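Peptidase, M20/M25/M40 family (Staphylococcus aureus, PDB 4EWT) probably hydrolyses the amide bond of N-acylated amino acids or related substrates at a two-manganese centre. Local coordinates at residues 10-15 with 116-121; 205-210 with 247-252. All blocks are in the same frame, centred on the assembly; numbering follows the deposited sequence.

Interaction 1: 10-15 with 116-121; sequences KSKEGK and AETLAE
The ammonium nitrogen of K12 is gripped by three oxygens of the facing segment. K12 NZ lies 2.9 Å from E117 OE1 and 2.9 Å from E121 OE1, a salt bridge in each case, and it donates a third hydrogen bond to T118 OG1 at 3.1 Å. The lysine reaches them with its chain fully extended from a CG that stands anti to the carbonyl carbon (chi1 -69°), meeting the threonine hydroxyl tip to tip. The two carboxylates receive it differently. E117 OE1 is approached on its anti side, 26° out of the carboxylate plane, whereas E121 OE1 is met from above, 37° out of its own plane. With three acceptors around it, the ammonium group should be fixed in position, and the two acidic groups would be expected to favour its charged form.

E117 is shared between lysines. E117 OE2 lies 3.2 Å from K15 NZ in a weak hydrogen bond that forms part of a salt bridge, and K47 NZ makes a further salt bridge to the same oxygen. The K15 chain comes from the direction opposite to E117 and is bent near its end. T118 OG1 is also hydrogen-bonded to V114 O, one turn earlier in its own helix.

This salt-bridge network of K12, K15, E117 and E121 joins the junction between helices 2-11 and 13-25, where K12 is the N-cap residue of the second, to the C-terminal end of helix 105-120. T118 packs on L5, T8 and L9 of helix 2-11, while F43 of helix 34-43 touches both K15 and E117.

Interaction 2: 205-210 with 247-252; sequences ANDAIV and NVIKDV
A single direct hydrogen bond joins the two backbones: A208 N donates to K250 O at 3.0 Å, with an N-H...O angle of 162°. A water adds a second polar link, donating to D207 OD1 at 2.7 Å and accepting from K250 N, so that both backbone polar groups of K250 are engaged by the start of helix 208-226. D207 OD1 also caps that helix, accepting from V210 N at 3.3 Å, well above the carboxylate plane, and from I209 N more weakly. D207 OD2 forms a salt bridge with R225 of the third subunit.

Apolar contacts accompany these bonds. I249 CG2 lies 3.8 Å from A205 CB and 3.7 Å from D207 CA, with the aspartate side chain crossing at about a right angle. I209 CD1 rests 3.5 Å from K250 CB; beyond this the lysine turns at chi2 (82°), and its NZ bonds to K243 O. A208 CB packs against the D251-V252 backbone.

One carboxylate oxygen, D207 OD1, thus serves both the helix start, as its cap, and the 247-252 segment, through the bridging water, while the other ties this corner to a neighbouring subunit.

Overall arrangement
The two contacts lie on opposite sides of the chain's centre, their own centres 64 Å apart and their nearest atoms about 52 Å apart. Interaction 1 is a charged surface contact among helices of the part that carries the mixed sheet; interaction 2 is partly buried, joining a helix start to the antiparallel sheet and bordering two other subunits. The manganese ions, held by C103, H105, E139, H164 and H362, belong to neither contact, although helix 105-120 begins with the metal ligand H105 and ends in interaction 1. This division is consistent with the catalytic and the satellite (dimerisation or lid) domains of M20 enzymes.

Interaction 1: 10-15 with 116-121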
loop_
_atom_site.group_PDB
_atom_site.type_symbol
_atom_site.label_atom_id
_atom_site.label_comp_id
_atom_site.label_asym_id
_atom_site.label_seq_id
_atom_site.Cartn_x
_atom_site.Cartn_y
_atom_site.Cartn_z
ATOM N N LYS A 10 29.077 -26.892 -45.078
ATOM C CA LYS A 10 29.700 -27.886 -44.241
ATOM C C LYS A 10 31.199 -27.864 -44.347
ATOM O O LYS A 10 31.861 -28.012 -43.373
ATOM C CB LYS A 10 29.191 -29.273 -44.552
ATOM C CG LYS A 10 27.761 -29.440 -44.266
ATOM C CD LYS A 10 27.194 -30.627 -44.935
ATOM C CE LYS A 10 26.455 -31.472 -43.948
ATOM N NZ LYS A 10 25.854 -32.682 -44.495
ATOM N N SER A 11 31.724 -27.662 -45.540
ATOM C CA SER A 11 33.177 -27.652 -45.771
ATOM C C SER A 11 33.880 -26.412 -45.208
ATOM O O SER A 11 35.106 -26.396 -45.065
ATOM C CB SER A 11 33.496 -27.819 -47.266
ATOM O OG SER A 11 33.302 -26.606 -47.978
ATOM N N LYS A 12 33.101 -25.381 -44.886
ATOM C CA LYS A 12 33.651 -24.152 -44.322
ATOM C C LYS A 12 33.318 -23.999 -42.837
ATOM O O LYS A 12 33.469 -22.905 -42.278
ATOM C CB LYS A 12 33.135 -22.934 -45.094
ATOM C CG LYS A 12 33.658 -22.797 -46.516
ATOM C CD LYS A 12 32.913 -21.691 -47.248
ATOM C CE LYS A 12 33.392 -21.546 -48.680
ATOM N NZ LYS A 12 32.694 -20.416 -49.370
ATOM N N GLU A 13 32.862 -25.081 -42.200
ATOM C CA GLU A 13 32.457 -25.014 -40.789
ATOM C C GLU A 13 33.629 -24.549 -39.928
ATOM O O GLU A 13 33.467 -23.659 -39.081
ATOM C CB GLU A 13 31.905 -26.356 -40.284
ATOM C CG GLU A 13 31.321 -26.285 -38.863
ATOM C CD GLU A 13 30.724 -27.604 -38.359
ATOM O OE1 GLU A 13 30.952 -28.665 -38.981
ATOM O OE2 GLU A 13 30.018 -27.573 -37.321
ATOM N N GLY A 14 34.806 -25.130 -40.183
ATOM C CA GLY A 14 36.044 -24.785 -39.476
ATOM C C GLY A 14 36.382 -23.303 -39.512
ATOM O O GLY A 14 36.868 -22.740 -38.526
ATOM N N LYS A 15 36.091 -22.676 -40.631
ATOM C CA LYS A 15 36.324 -21.272 -40.817
ATOM C C LYS A 15 35.365 -20.405 -39.956
ATOM O O LYS A 15 35.757 -19.393 -39.426
ATOM C CB LYS A 15 36.181 -20.946 -42.303
ATOM C CG LYS A 15 36.605 -19.601 -42.754
ATOM C CD LYS A 15 36.741 -19.623 -44.252
ATOM C CE LYS A 15 36.335 -18.351 -44.947
ATOM N NZ LYS A 15 37.402 -17.480 -45.489
ATOM N N ALA A 116 27.846 -15.340 -46.532
ATOM C CA ALA A 116 27.865 -14.293 -47.549
ATOM C C ALA A 116 28.886 -14.601 -48.645
ATOM O O ALA A 116 28.581 -14.481 -49.835
ATOM C CB ALA A 116 28.138 -12.940 -46.918
ATOM N N GLU A 117 30.083 -15.011 -48.227
ATOM C CA GLU A 117 31.128 -15.503 -49.129
ATOM C C GLU A 117 30.584 -16.613 -50.021
ATOM O O GLU A 117 30.794 -16.605 -51.245
ATOM C CB GLU A 117 32.319 -16.018 -48.311
ATOM C CG GLU A 117 33.375 -16.778 -49.130
ATOM C CD GLU A 117 34.473 -17.373 -48.261
ATOM O OE1 GLU A 117 34.788 -18.569 -48.423
ATOM O OE2 GLU A 117 35.021 -16.649 -47.410
ATOM N N THR A 118 29.870 -17.549 -49.397
ATOM C CA THR A 118 29.306 -18.700 -50.100
ATOM C C THR A 118 28.222 -18.294 -51.099
ATOM O O THR A 118 28.257 -18.727 -52.244
ATOM C CB THR A 118 28.763 -19.745 -49.117
ATOM O OG1 THR A 118 29.795 -20.096 -48.188
ATOM C CG2 THR A 118 28.313 -20.992 -49.854
ATOM N N LEU A 119 27.280 -17.450 -50.680
ATOM C CA LEU A 119 26.240 -16.959 -51.589
ATOM C C LEU A 119 26.838 -16.177 -52.756
ATOM O O LEU A 119 26.294 -16.195 -53.858
ATOM C CB LEU A 119 25.195 -16.105 -50.849
ATOM C CG LEU A 119 24.272 -16.794 -49.830
ATOM C CD1 LEU A 119 23.434 -15.778 -49.070
ATOM C CD2 LEU A 119 23.365 -17.841 -50.504
ATOM N N ALA A 120 27.969 -15.510 -52.513
ATOM C CA ALA A 120 28.675 -14.744 -53.544
ATOM C C ALA A 120 29.260 -15.609 -54.668
ATOM O O ALA A 120 29.457 -15.124 -55.789
ATOM C CB ALA A 120 29.769 -13.885 -52.921
ATOM N N GLU A 121 29.544 -16.874 -54.368
ATOM C CA GLU A 121 30.068 -17.786 -55.379
ATOM C C GLU A 121 28.950 -18.574 -56.066
ATOM O O GLU A 121 29.209 -19.433 -56.908
ATOM C CB GLU A 121 31.189 -18.677 -54.805
ATOM C CG GLU A 121 30.779 -19.673 -53.750
ATOM C CD GLU A 121 31.899 -19.996 -52.767
ATOM O OE1 GLU A 121 31.778 -21.013 -52.046
ATOM O OE2 GLU A 121 32.890 -19.234 -52.690
#

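Interaction 2: 205-210 with 247-252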
loop_
_atom_site.group_PDB
_atom_site.type_symbol
_atom_site.label_atom_id
_atom_site.label_comp_id
_atom_site.label_asym_id
_atom_site.label_seq_id
_atom_site.Cartn_x
_atom_site.Cartn_y
_atom_site.Cartn_z
ATOM N N ALA A 205 5.942 19.381 7.105
ATOM C CA ALA A 205 6.662 18.925 5.924
ATOM C C ALA A 205 5.736 18.144 4.986
ATOM O O ALA A 205 4.549 17.934 5.301
ATOM C CB ALA A 205 7.879 18.101 6.344
ATOM N N ASN A 206 6.267 17.723 3.841
ATOM C CA ASN A 206 5.546 16.810 2.934
ATOM C C ASN A 206 6.509 15.720 2.473
ATOM O O ASN A 206 7.365 15.938 1.627
ATOM C CB ASN A 206 4.957 17.558 1.736
ATOM C CG ASN A 206 3.926 16.746 0.972
ATOM O OD1 ASN A 206 3.512 17.138 -0.115
ATOM N ND2 ASN A 206 3.495 15.625 1.531
ATOM N N ASP A 207 6.337 14.547 3.053
ATOM C CA ASP A 207 7.316 13.465 3.002
ATOM C C ASP A 207 7.392 12.847 1.593
ATOM O O ASP A 207 6.465 12.188 1.155
ATOM C CB ASP A 207 6.883 12.441 4.073
ATOM C CG ASP A 207 7.963 11.467 4.452
ATOM O OD1 ASP A 207 8.809 11.112 3.588
ATOM O OD2 ASP A 207 7.945 11.024 5.636
ATOM N N ALA A 208 8.488 13.068 0.877
ATOM C CA ALA A 208 8.626 12.472 -0.444
ATOM C C ALA A 208 8.835 10.951 -0.394
ATOM O O ALA A 208 8.474 10.245 -1.330
ATOM C CB ALA A 208 9.735 13.136 -1.233
ATOM N N ILE A 209 9.420 10.448 0.684
ATOM C CA ILE A 209 9.648 8.995 0.780
ATOM C C ILE A 209 8.314 8.257 0.932
ATOM O O ILE A 209 8.090 7.263 0.275
ATOM C CB ILE A 209 10.679 8.625 1.881
ATOM C CG1 ILE A 209 12.083 8.982 1.372
ATOM C CG2 ILE A 209 10.583 7.118 2.267
ATOM C CD1 ILE A 209 13.179 8.994 2.439
ATOM N N VAL A 210 7.450 8.737 1.818
ATOM C CA VAL A 210 6.113 8.197 1.977
ATOM C C VAL A 210 5.354 8.270 0.635
ATOM O O VAL A 210 4.793 7.276 0.200
ATOM C CB VAL A 210 5.360 8.957 3.102
ATOM C CG1 VAL A 210 3.858 8.771 2.987
ATOM C CG2 VAL A 210 5.890 8.559 4.487
ATOM N N ASN A 247 17.028 12.199 10.515
ATOM C CA ASN A 247 16.052 13.012 11.229
ATOM C C ASN A 247 15.618 14.250 10.443
ATOM O O ASN A 247 15.250 15.282 11.027
ATOM C CB ASN A 247 16.788 13.539 12.431
ATOM C CG ASN A 247 18.196 13.905 12.083
ATOM O OD1 ASN A 247 18.592 13.813 10.906
ATOM N ND2 ASN A 247 18.985 14.274 13.086
ATOM N N VAL A 248 15.721 14.158 9.126
ATOM C CA VAL A 248 15.228 15.197 8.239
ATOM C C VAL A 248 14.204 14.501 7.364
ATOM O O VAL A 248 14.495 13.455 6.783
ATOM C CB VAL A 248 16.379 15.801 7.381
ATOM C CG1 VAL A 248 15.855 16.759 6.317
ATOM C CG2 VAL A 248 17.406 16.523 8.280
ATOM N N ILE A 249 12.993 15.038 7.315
ATOM C CA ILE A 249 11.988 14.542 6.371
ATOM C C ILE A 249 12.430 14.859 4.943
ATOM O O ILE A 249 12.722 16.011 4.611
ATOM C CB ILE A 249 10.584 15.118 6.672
ATOM C CG1 ILE A 249 10.028 14.476 7.943
ATOM C CG2 ILE A 249 9.623 14.870 5.484
ATOM C CD1 ILE A 249 9.045 15.348 8.690
ATOM N N LYS A 250 12.499 13.822 4.115
ATOM C CA LYS A 250 13.100 13.912 2.793
ATOM C C LYS A 250 12.247 14.706 1.783
ATOM O O LYS A 250 11.055 14.440 1.610
ATOM C CB LYS A 250 13.440 12.499 2.290
ATOM C CG LYS A 250 14.138 12.425 0.935
ATOM C CD LYS A 250 15.639 12.666 1.059
ATOM C CE LYS A 250 16.265 13.030 -0.280
ATOM N NZ LYS A 250 17.685 13.470 -0.141
ATOM N N ASP A 251 12.880 15.686 1.130
ATOM C CA ASP A 251 12.182 16.675 0.281
ATOM C C ASP A 251 11.878 16.192 -1.135
ATOM O O ASP A 251 10.910 16.644 -1.749
ATOM C CB ASP A 251 12.982 17.992 0.211
ATOM C CG ASP A 251 14.306 17.848 -0.518
ATOM O OD1 ASP A 251 14.952 16.772 -0.430
ATOM O OD2 ASP A 251 14.723 18.828 -1.185
ATOM N N VAL A 252 12.713 15.284 -1.637
ATOM C CA VAL A 252 12.629 14.812 -3.005
ATOM C C VAL A 252 13.140 13.372 -3.100
ATOM O O VAL A 252 14.117 13.014 -2.438
ATOM C CB VAL A 252 13.369 15.757 -3.996
ATOM C CG1 VAL A 252 14.829 15.883 -3.638
ATOM C CG2 VAL A 252 13.215 15.274 -5.440
HETATM O O HOH W 1 11.179 11.279 4.863
#